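Local atomic coordinates of N-glycosylase/DNA lyase (Methanocaldococcus jannaschii, PDB entry 3FHF), a protein that belongs to a DNA glycosylase family of the helix-hairpin-helix clan and is built from helices and loops, with no strands. Residues K12-L17 against D201-Y206; K28-F33 against K196-D201; E169-L174 against L180-I185. One frame throughout, in Å; residues are numbered along the deposited sequence. Where two conformers were deposited one is given.

Contact 1: K12-L17 against D201-Y206; sequences KKIEEL and DLYIWY
L17 lodges against two tyrosines, Y203 and Y206, where helix 5-18 crosses helix 197-209 in this all-helical glycosylase fold. The first helix of the chain thus rests on the last one, and nearly at right angles: the short axes make an angle of 102° and approach to 11.0 Å. Such a steep crossing limits the meeting to a few side chains, and the two segments bury only 235 Å² between them.

The close part belongs to L17. Its CB lies in the plane of the Y203 ring, at the edge, 3.8 Å from Y203 CE2. Farther out the leucine fork turns to the second ring: L17 CD2 comes to 3.7 Å from Y206 CE1, while L17 CD1 sits between the rings, 3.9 Å from Y206 CD1 and 4.0 Å from Y203 CD2. Y203 thus takes CB and Y206 takes CD2, while CD1 is common to both rings. The tyrosines also leave their helix differently, which contributes to this division: Y206 has CG anti to the backbone N (chi1 175°), whereas Y203 has CG beside its own N (chi1 -84°).

Packing is looser at I14, one turn earlier, although that residue is buried; V193, L195 and L207 also touch it. Toward solvent, K12, K13 and E16 occupy the exposed side of helix 5-18, though the end of the K13 chain comes nearer and touches L207. No hydrogen bond joins the segments, and the loosest of their touches is I14 CG2 against Y203 CD2 at 4.3 Å.

Contact 2: K28-F33 against K196-D201; sequences KRIQEF and KLSELD
The capped N-terminus of helix 197-209 receives I30 where helix 22-34 packs on its first turn, within the helix-hairpin-helix glycosylase fold. I30 places its CD1 3.9 Å from S198 O and 4.1 Å from S198 OG. One atom further back, I30 CG1 meets E199 CG, also at 3.9 Å, and the isoleucine and glutamate side chains cross at about a right angle. In I30, CG1, the branch bearing CD1, stands beside the backbone N (chi1 -71°) and faces the first turn.

E199 does two jobs. Its methylene packs on I30, while the extended chain beyond CG carries the carboxylate back to K196, the N-cap residue. There K196 N donates to E199 OE2 over 3.0 Å, nearly straight at 173°, so that the acid accepts the backbone N-H at the helix start. This is one half of a capping box; a lysine side chain at the N-cap cannot accept the return bond. S198 OG is held by D148, and the backbone of S198 also bonds to D148, which ties the first turn to a loop.

On the helix 22-34 side E32 bridges K28 and, more weakly, R29. On the same helix, one face of the F33 ring is covered by a backbone carbonyl, R29 O standing 3.4 Å above the ring plane and over its centre.

Contact 3: E169-L174 against L180-I185; sequences EIPKTL and LEIENI
I182 reaches from helix 176-192 to P171 and L174 in the loop that precedes it, so that the chain folds back onto itself after a short detour. The path of the isoleucine side chain accounts for both touches. Its CB points toward the loop but meets none of it. From there CG1 stands beside the backbone N (chi1 -68°), and the chain then runs fully extended (chi2 180°), which carries CD1 out from the helix toward the loop. Neither CG1 nor CG2 comes within contact distance of the loop segment, leaving CD1 to make both touches: it lies 4.2 Å from L174 CD2 and 4.4 Å from P171 CG. L158 and L161 of helix 155-163 and I153 of a loop also touch the side chain.

The two loop residues form a joint surface for that methyl. P171 CG and L174 CD2 are themselves 3.5 Å apart, the proline ring and the leucine methyl lying side by side. Between them the backbone turns sharply at K172, whose phi of 79° and psi of -65° are those of a classic gamma turn, with a weak bond of 2.8 Å from T173 N to P171 O. The turn sends K172 and T173 to the exposed side and leaves P171 and L174 facing the helix. On another side of the helix, E183 pairs with R123 and also accepts from A151 N.

Across the segments there is no hydrogen bond and no charge pair, and only 64 Å² is buried. A small, purely apolar touch without directional bonds is consistent with the loop course depending more on its gamma turn and on the contacts of P171 and I170 with helix 155-163.

How the contacts relate
Helix 197-209 is the common element of contacts 1 and 2, whose centres are 12 Å apart and which share D201. Helices 5-18 and 22-34, consecutive in the chain, lie on successive parts of it, and L202 bridges them, its CD1 3.9 Å from I30 CD1. Contact 3 is more remote, with its centre 21 Å from either of the others. It still touches contact 2 through L197 CD1, 4.0 Å from E183 CG, but stays about 9 Å from contact 1 between nearest atoms. Along the chain the three are nested, contact 3 inside contact 2 and contact 2 inside contact 1, a sequence in which the first and last helices close the outermost loop.

Contact 1: K12-L17 against D201-Y206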
loop_
_atom_site.group_PDB
_atom_site.type_symbol
_atom_site.label_atom_id
_atom_site.label_comp_id
_atom_site.label_asym_id
_atom_site.label_seq_id
_atom_site.Cartn_x
_atom_site.Cartn_y
_atom_site.Cartn_z
ATOM N N LYS A 12 -14.155 15.164 -12.274
ATOM C CA LYS A 12 -13.723 16.460 -12.798
ATOM C C LYS A 12 -12.479 16.989 -12.094
ATOM O O LYS A 12 -11.592 17.544 -12.734
ATOM C CB LYS A 12 -14.853 17.477 -12.665
ATOM C CG LYS A 12 -14.583 18.794 -13.361
ATOM C CD LYS A 12 -15.770 19.739 -13.235
ATOM C CE LYS A 12 -15.553 21.001 -14.052
ATOM N NZ LYS A 12 -15.362 20.679 -15.494
ATOM N N LYS A 13 -12.433 16.830 -10.776
ATOM C CA LYS A 13 -11.290 17.270 -9.982
ATOM C C LYS A 13 -10.029 16.488 -10.356
ATOM O O LYS A 13 -8.952 17.060 -10.523
ATOM C CB LYS A 13 -11.580 17.074 -8.492
ATOM C CG LYS A 13 -10.439 17.489 -7.573
ATOM C CD LYS A 13 -10.046 18.954 -7.773
ATOM C CE LYS A 13 -9.044 19.405 -6.710
ATOM N NZ LYS A 13 -8.754 20.869 -6.785
ATOM N N ILE A 14 -10.160 15.173 -10.476
ATOM C CA ILE A 14 -9.017 14.346 -10.837
ATOM C C ILE A 14 -8.481 14.723 -12.220
ATOM O O ILE A 14 -7.270 14.765 -12.428
ATOM C CB ILE A 14 -9.389 12.846 -10.782
ATOM C CG1 ILE A 14 -9.600 12.441 -9.321
ATOM C CG2 ILE A 14 -8.286 11.993 -11.413
ATOM C CD1 ILE A 14 -10.203 11.058 -9.132
ATOM N N GLU A 15 -9.377 14.998 -13.164
ATOM C CA GLU A 15 -8.951 15.393 -14.505
ATOM C C GLU A 15 -8.223 16.729 -14.403
ATOM O O GLU A 15 -7.310 17.019 -15.178
ATOM C CB GLU A 15 -10.155 15.535 -15.439
ATOM C CG GLU A 15 -10.855 14.221 -15.774
ATOM C CD GLU A 15 -10.007 13.290 -16.630
ATOM O OE1 GLU A 15 -8.904 13.697 -17.054
ATOM O OE2 GLU A 15 -10.453 12.148 -16.890
ATOM N N GLU A 16 -8.636 17.545 -13.441
ATOM C CA GLU A 16 -8.005 18.840 -13.225
ATOM C C GLU A 16 -6.576 18.623 -12.709
ATOM O O GLU A 16 -5.633 19.289 -13.145
ATOM C CB GLU A 16 -8.814 19.639 -12.207
ATOM C CG GLU A 16 -9.125 21.052 -12.648
ATOM C CD GLU A 16 -10.381 21.601 -11.993
ATOM O OE1 GLU A 16 -10.385 21.776 -10.755
ATOM O OE2 GLU A 16 -11.366 21.851 -12.720
ATOM N N LEU A 17 -6.418 17.677 -11.788
ATOM C CA LEU A 17 -5.101 17.389 -11.236
ATOM C C LEU A 17 -4.176 16.820 -12.312
ATOM O O LEU A 17 -2.978 17.131 -12.350
ATOM C CB LEU A 17 -5.223 16.407 -10.071
ATOM C CG LEU A 17 -5.914 16.933 -8.809
ATOM C CD1 LEU A 17 -5.992 15.812 -7.775
ATOM C CD2 LEU A 17 -5.140 18.127 -8.250
ATOM N N ASP A 201 -4.553 5.697 -6.359
ATOM C CA ASP A 201 -4.320 5.735 -4.925
ATOM C C ASP A 201 -3.623 7.017 -4.492
ATOM O O ASP A 201 -3.993 7.616 -3.477
ATOM C CB ASP A 201 -3.486 4.524 -4.492
ATOM C CG ASP A 201 -3.132 4.565 -3.017
ATOM O OD1 ASP A 201 -2.018 5.037 -2.681
ATOM O OD2 ASP A 201 -3.978 4.140 -2.196
ATOM N N LEU A 202 -2.610 7.430 -5.251
ATOM C CA LEU A 202 -1.877 8.650 -4.930
ATOM C C LEU A 202 -2.705 9.911 -5.211
ATOM O O LEU A 202 -2.604 10.893 -4.473
ATOM C CB LEU A 202 -0.540 8.689 -5.688
ATOM C CG LEU A 202 0.428 7.550 -5.306
ATOM C CD1 LEU A 202 1.744 7.672 -6.084
ATOM C CD2 LEU A 202 0.702 7.605 -3.802
ATOM N N TYR A 203 -3.528 9.897 -6.262
ATOM C CA TYR A 203 -4.373 11.059 -6.547
ATOM C C TYR A 203 -5.374 11.228 -5.415
ATOM O O TYR A 203 -5.645 12.344 -4.972
ATOM C CB TYR A 203 -5.129 10.909 -7.874
ATOM C CG TYR A 203 -4.311 11.309 -9.083
ATOM C CD1 TYR A 203 -3.394 10.427 -9.656
ATOM C CD2 TYR A 203 -4.446 12.578 -9.644
ATOM C CE1 TYR A 203 -2.633 10.796 -10.759
ATOM C CE2 TYR A 203 -3.684 12.963 -10.748
ATOM C CZ TYR A 203 -2.782 12.064 -11.298
ATOM O OH TYR A 203 -2.032 12.441 -12.384
ATOM N N ILE A 204 -5.924 10.116 -4.941
ATOM C CA ILE A 204 -6.884 10.164 -3.849
ATOM C C ILE A 204 -6.233 10.686 -2.567
ATOM O O ILE A 204 -6.808 11.531 -1.874
ATOM C CB ILE A 204 -7.510 8.775 -3.602
ATOM C CG1 ILE A 204 -8.402 8.409 -4.795
ATOM C CG2 ILE A 204 -8.295 8.773 -2.294
ATOM C CD1 ILE A 204 -9.111 7.076 -4.676
ATOM N N TRP A 205 -5.038 10.199 -2.248
ATOM C CA TRP A 205 -4.351 10.673 -1.054
ATOM C C TRP A 205 -4.015 12.152 -1.202
ATOM O O TRP A 205 -4.123 12.920 -0.243
ATOM C CB TRP A 205 -3.068 9.878 -0.773
ATOM C CG TRP A 205 -3.287 8.716 0.152
ATOM C CD1 TRP A 205 -3.288 7.389 -0.175
ATOM C CD2 TRP A 205 -3.569 8.782 1.556
ATOM N NE1 TRP A 205 -3.558 6.627 0.940
ATOM C CE2 TRP A 205 -3.731 7.457 2.014
ATOM C CE3 TRP A 205 -3.700 9.835 2.471
ATOM C CZ2 TRP A 205 -4.020 7.153 3.353
ATOM C CZ3 TRP A 205 -3.987 9.534 3.801
ATOM C CH2 TRP A 205 -4.143 8.205 4.226
ATOM N N TYR A 206 -3.623 12.566 -2.402
ATOM C CA TYR A 206 -3.283 13.966 -2.597
ATOM C C TYR A 206 -4.491 14.860 -2.357
ATOM O O TYR A 206 -4.360 15.940 -1.782
ATOM C CB TYR A 206 -2.732 14.216 -3.997
ATOM C CG TYR A 206 -2.500 15.682 -4.252
ATOM C CD1 TYR A 206 -3.471 16.465 -4.871
ATOM C CD2 TYR A 206 -1.328 16.301 -3.825
ATOM C CE1 TYR A 206 -3.280 17.833 -5.057
ATOM C CE2 TYR A 206 -1.129 17.660 -4.003
ATOM C CZ TYR A 206 -2.109 18.419 -4.618
ATOM O OH TYR A 206 -1.917 19.769 -4.782
#

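Contact 2: K28-F33 against K196-D201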
loop_
_atom_site.group_PDB
_atom_site.type_symbol
_atom_site.label_atom_id
_atom_site.label_comp_id
_atom_site.label_asym_id
_atom_site.label_seq_id
_atom_site.Cartn_x
_atom_site.Cartn_y
_atom_site.Cartn_z
ATOM N N LYS A 28 6.360 10.703 -11.041
ATOM C CA LYS A 28 7.724 10.447 -10.589
ATOM C C LYS A 28 7.729 9.404 -9.469
ATOM O O LYS A 28 8.585 8.524 -9.429
ATOM C CB LYS A 28 8.374 11.729 -10.074
ATOM C CG LYS A 28 9.806 11.550 -9.555
ATOM C CD LYS A 28 10.732 11.038 -10.650
ATOM C CE LYS A 28 12.202 11.115 -10.238
ATOM N NZ LYS A 28 12.548 10.307 -9.032
ATOM N N ARG A 29 6.785 9.524 -8.544
ATOM C CA ARG A 29 6.687 8.572 -7.443
ATOM C C ARG A 29 6.385 7.184 -8.014
ATOM O O ARG A 29 6.942 6.175 -7.569
ATOM C CB ARG A 29 5.574 8.991 -6.468
ATOM C CG ARG A 29 5.483 8.122 -5.214
ATOM C CD ARG A 29 6.646 8.360 -4.245
ATOM N NE ARG A 29 6.584 9.693 -3.645
ATOM C CZ ARG A 29 7.204 10.763 -4.136
ATOM N NH1 ARG A 29 7.946 10.661 -5.232
ATOM N NH2 ARG A 29 7.062 11.945 -3.549
ATOM N N ILE A 30 5.494 7.137 -8.999
ATOM C CA ILE A 30 5.129 5.873 -9.637
ATOM C C ILE A 30 6.379 5.262 -10.286
ATOM O O ILE A 30 6.631 4.060 -10.175
ATOM C CB ILE A 30 4.034 6.087 -10.715
ATOM C CG1 ILE A 30 2.690 6.421 -10.039
ATOM C CG2 ILE A 30 3.885 4.838 -11.582
ATOM C CD1 ILE A 30 2.141 5.320 -9.148
ATOM N N GLN A 31 7.163 6.096 -10.959
ATOM C CA GLN A 31 8.377 5.608 -11.593
ATOM C C GLN A 31 9.339 5.047 -10.557
ATOM O O GLN A 31 10.024 4.061 -10.812
ATOM C CB GLN A 31 9.050 6.722 -12.406
ATOM C CG GLN A 31 8.330 6.997 -13.709
ATOM C CD GLN A 31 7.923 5.714 -14.425
ATOM O OE1 GLN A 31 6.759 5.307 -14.387
ATOM N NE2 GLN A 31 8.883 5.064 -15.070
ATOM N N GLU A 32 9.390 5.665 -9.385
ATOM C CA GLU A 32 10.265 5.171 -8.330
ATOM C C GLU A 32 9.828 3.759 -7.910
ATOM O O GLU A 32 10.671 2.909 -7.624
ATOM C CB GLU A 32 10.258 6.140 -7.141
ATOM C CG GLU A 32 10.660 7.557 -7.562
ATOM C CD GLU A 32 10.679 8.566 -6.422
ATOM O OE1 GLU A 32 9.998 8.344 -5.404
ATOM O OE2 GLU A 32 11.374 9.599 -6.561
ATOM N N PHE A 33 8.520 3.500 -7.880
ATOM C CA PHE A 33 8.034 2.160 -7.522
ATOM C C PHE A 33 8.470 1.178 -8.609
ATOM O O PHE A 33 8.920 0.073 -8.319
ATOM C CB PHE A 33 6.499 2.121 -7.424
ATOM C CG PHE A 33 5.920 3.041 -6.379
ATOM C CD1 PHE A 33 6.627 3.345 -5.229
ATOM C CD2 PHE A 33 4.643 3.575 -6.541
ATOM C CE1 PHE A 33 6.079 4.169 -4.247
ATOM C CE2 PHE A 33 4.079 4.405 -5.563
ATOM C CZ PHE A 33 4.797 4.703 -4.418
ATOM N N LYS A 196 -4.337 3.934 -13.500
ATOM C CA LYS A 196 -4.188 2.577 -12.987
ATOM C C LYS A 196 -4.475 2.691 -11.492
ATOM O O LYS A 196 -4.446 3.791 -10.947
ATOM C CB LYS A 196 -2.757 2.086 -13.183
ATOM C CG LYS A 196 -2.266 2.130 -14.616
ATOM C CD LYS A 196 -0.790 1.761 -14.690
ATOM C CE LYS A 196 -0.232 1.996 -16.089
ATOM N NZ LYS A 196 -1.020 1.259 -17.118
ATOM N N LEU A 197 -4.742 1.573 -10.826
ATOM C CA LEU A 197 -5.015 1.623 -9.389
ATOM C C LEU A 197 -3.830 2.165 -8.597
ATOM O O LEU A 197 -4.016 2.860 -7.606
ATOM C CB LEU A 197 -5.406 0.237 -8.867
ATOM C CG LEU A 197 -6.841 -0.168 -9.222
ATOM C CD1 LEU A 197 -7.083 -1.615 -8.823
ATOM C CD2 LEU A 197 -7.823 0.767 -8.503
ATOM N N SER A 198 -2.611 1.862 -9.034
ATOM C CA SER A 198 -1.418 2.354 -8.338
ATOM C C SER A 198 -1.432 3.888 -8.317
ATOM O O SER A 198 -1.162 4.513 -7.287
ATOM C CB SER A 198 -0.154 1.865 -9.053
ATOM O OG SER A 198 -0.180 2.245 -10.417
ATOM N N GLU A 199 -1.762 4.478 -9.464
ATOM C CA GLU A 199 -1.808 5.930 -9.633
ATOM C C GLU A 199 -3.002 6.574 -8.934
ATOM O O GLU A 199 -2.864 7.612 -8.271
ATOM C CB GLU A 199 -1.855 6.275 -11.125
ATOM C CG GLU A 199 -0.634 5.826 -11.915
ATOM C CD GLU A 199 -0.847 5.870 -13.424
ATOM O OE1 GLU A 199 0.160 5.988 -14.149
ATOM O OE2 GLU A 199 -2.002 5.772 -13.893
ATOM N N LEU A 200 -4.171 5.963 -9.090
ATOM C CA LEU A 200 -5.392 6.488 -8.482
ATOM C C LEU A 200 -5.212 6.665 -6.985
ATOM O O LEU A 200 -5.663 7.657 -6.414
ATOM C CB LEU A 200 -6.573 5.542 -8.735
ATOM C CG LEU A 200 -7.936 6.018 -8.219
ATOM C CD1 LEU A 200 -8.370 7.225 -9.028
ATOM C CD2 LEU A 200 -8.977 4.905 -8.325
ATOM N N ASP A 201 -4.553 5.697 -6.359
ATOM C CA ASP A 201 -4.320 5.735 -4.925
ATOM C C ASP A 201 -3.623 7.017 -4.492
ATOM O O ASP A 201 -3.993 7.616 -3.477
ATOM C CB ASP A 201 -3.486 4.524 -4.492
ATOM C CG ASP A 201 -3.132 4.565 -3.017
ATOM O OD1 ASP A 201 -2.018 5.037 -2.681
ATOM O OD2 ASP A 201 -3.978 4.140 -2.196
#

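Contact 3: E169-L174 against L180-I185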
loop_
_atom_site.group_PDB
_atom_site.type_symbol
_atom_site.label_atom_id
_atom_site.label_comp_id
_atom_site.label_asym_id
_atom_site.label_seq_id
_atom_site.Cartn_x
_atom_site.Cartn_y
_atom_site.Cartn_z
ATOM N N GLU A 169 -22.083 -0.190 3.876
ATOM C CA GLU A 169 -21.614 -0.024 5.244
ATOM C C GLU A 169 -20.107 -0.169 5.328
ATOM O O GLU A 169 -19.490 -0.810 4.477
ATOM C CB GLU A 169 -22.249 -1.091 6.149
ATOM C CG GLU A 169 -23.771 -1.153 6.116
ATOM C CD GLU A 169 -24.430 0.018 6.824
ATOM O OE1 GLU A 169 -25.668 0.157 6.712
ATOM O OE2 GLU A 169 -23.718 0.794 7.499
ATOM N N ILE A 170 -19.512 0.445 6.345
ATOM C CA ILE A 170 -18.074 0.344 6.542
ATOM C C ILE A 170 -17.844 -1.094 7.004
ATOM O O ILE A 170 -18.269 -1.480 8.091
ATOM C CB ILE A 170 -17.587 1.335 7.620
ATOM C CG1 ILE A 170 -17.837 2.771 7.148
ATOM C CG2 ILE A 170 -16.107 1.116 7.901
ATOM C CD1 ILE A 170 -17.481 3.834 8.170
ATOM N N PRO A 171 -17.173 -1.906 6.173
ATOM C CA PRO A 171 -16.883 -3.314 6.465
ATOM C C PRO A 171 -16.202 -3.725 7.770
ATOM O O PRO A 171 -16.608 -4.714 8.380
ATOM C CB PRO A 171 -16.094 -3.763 5.234
ATOM C CG PRO A 171 -15.431 -2.508 4.780
ATOM C CD PRO A 171 -16.531 -1.494 4.913
ATOM N N LYS A 172 -15.181 -2.986 8.197
ATOM C CA LYS A 172 -14.435 -3.322 9.417
ATOM C C LYS A 172 -13.447 -4.440 9.100
ATOM O O LYS A 172 -12.234 -4.246 9.170
ATOM C CB LYS A 172 -15.372 -3.775 10.539
ATOM C CG LYS A 172 -16.092 -2.649 11.245
ATOM C CD LYS A 172 -15.112 -1.793 12.019
ATOM C CE LYS A 172 -15.824 -0.703 12.788
ATOM N NZ LYS A 172 -14.865 0.127 13.563
ATOM N N THR A 173 -13.974 -5.614 8.763
ATOM C CA THR A 173 -13.137 -6.755 8.404
ATOM C C THR A 173 -13.364 -7.058 6.929
ATOM O O THR A 173 -14.502 -7.224 6.487
ATOM C CB THR A 173 -13.485 -8.006 9.226
ATOM O OG1 THR A 173 -14.803 -8.460 8.889
ATOM C CG2 THR A 173 -13.424 -7.683 10.707
ATOM N N LEU A 174 -12.276 -7.120 6.172
ATOM C CA LEU A 174 -12.349 -7.380 4.743
ATOM C C LEU A 174 -11.948 -8.796 4.381
ATOM O O LEU A 174 -10.776 -9.161 4.473
ATOM C CB LEU A 174 -11.436 -6.411 3.994
ATOM C CG LEU A 174 -11.731 -4.921 4.135
ATOM C CD1 LEU A 174 -10.523 -4.123 3.670
ATOM C CD2 LEU A 174 -12.969 -4.567 3.327
ATOM N N LEU A 180 -11.771 -7.869 -2.978
ATOM C CA LEU A 180 -11.785 -7.887 -4.437
ATOM C C LEU A 180 -12.996 -7.164 -4.981
ATOM O O LEU A 180 -12.943 -6.572 -6.057
ATOM C CB LEU A 180 -11.785 -9.326 -4.967
ATOM C CG LEU A 180 -10.463 -10.096 -4.945
ATOM C CD1 LEU A 180 -9.937 -10.173 -3.527
ATOM C CD2 LEU A 180 -10.676 -11.493 -5.522
ATOM N N GLU A 181 -14.098 -7.225 -4.241
ATOM C CA GLU A 181 -15.323 -6.564 -4.664
ATOM C C GLU A 181 -15.145 -5.049 -4.635
ATOM O O GLU A 181 -15.481 -4.355 -5.594
ATOM C CB GLU A 181 -16.480 -6.972 -3.748
ATOM C CG GLU A 181 -17.801 -6.308 -4.079
ATOM C CD GLU A 181 -18.914 -6.740 -3.140
ATOM O OE1 GLU A 181 -19.181 -7.960 -3.057
ATOM O OE2 GLU A 181 -19.523 -5.866 -2.485
ATOM N N ILE A 182 -14.613 -4.533 -3.530
ATOM C CA ILE A 182 -14.403 -3.094 -3.406
ATOM C C ILE A 182 -13.280 -2.618 -4.330
ATOM O O ILE A 182 -13.308 -1.497 -4.826
ATOM C CB ILE A 182 -14.098 -2.712 -1.945
ATOM C CG1 ILE A 182 -15.356 -2.938 -1.097
ATOM C CG2 ILE A 182 -13.639 -1.265 -1.859
ATOM C CD1 ILE A 182 -15.191 -2.604 0.352
ATOM N N GLU A 183 -12.293 -3.476 -4.557
ATOM C CA GLU A 183 -11.184 -3.142 -5.448
ATOM C C GLU A 183 -11.709 -2.893 -6.871
ATOM O O GLU A 183 -11.241 -1.994 -7.572
ATOM C CB GLU A 183 -10.158 -4.282 -5.432
ATOM C CG GLU A 183 -9.079 -4.202 -6.497
ATOM C CD GLU A 183 -7.947 -5.186 -6.249
ATOM O OE1 GLU A 183 -6.923 -4.786 -5.647
ATOM O OE2 GLU A 183 -8.085 -6.365 -6.646
ATOM N N ASN A 184 -12.698 -3.678 -7.289
ATOM C CA ASN A 184 -13.277 -3.524 -8.619
ATOM C C ASN A 184 -14.018 -2.207 -8.833
ATOM O O ASN A 184 -14.048 -1.682 -9.946
ATOM C CB ASN A 184 -14.196 -4.706 -8.938
ATOM C CG ASN A 184 -13.492 -5.778 -9.742
ATOM O OD1 ASN A 184 -13.078 -5.533 -10.876
ATOM N ND2 ASN A 184 -13.340 -6.965 -9.160
ATOM N N ILE A 185 -14.624 -1.673 -7.778
ATOM C CA ILE A 185 -15.314 -0.392 -7.898
ATOM C C ILE A 185 -14.229 0.676 -8.130
ATOM O O ILE A 185 -14.335 1.521 -9.016
ATOM C CB ILE A 185 -16.099 -0.056 -6.603
ATOM C CG1 ILE A 185 -17.224 -1.075 -6.397
ATOM C CG2 ILE A 185 -16.690 1.354 -6.693
ATOM C CD1 ILE A 185 -17.892 -0.977 -5.044
#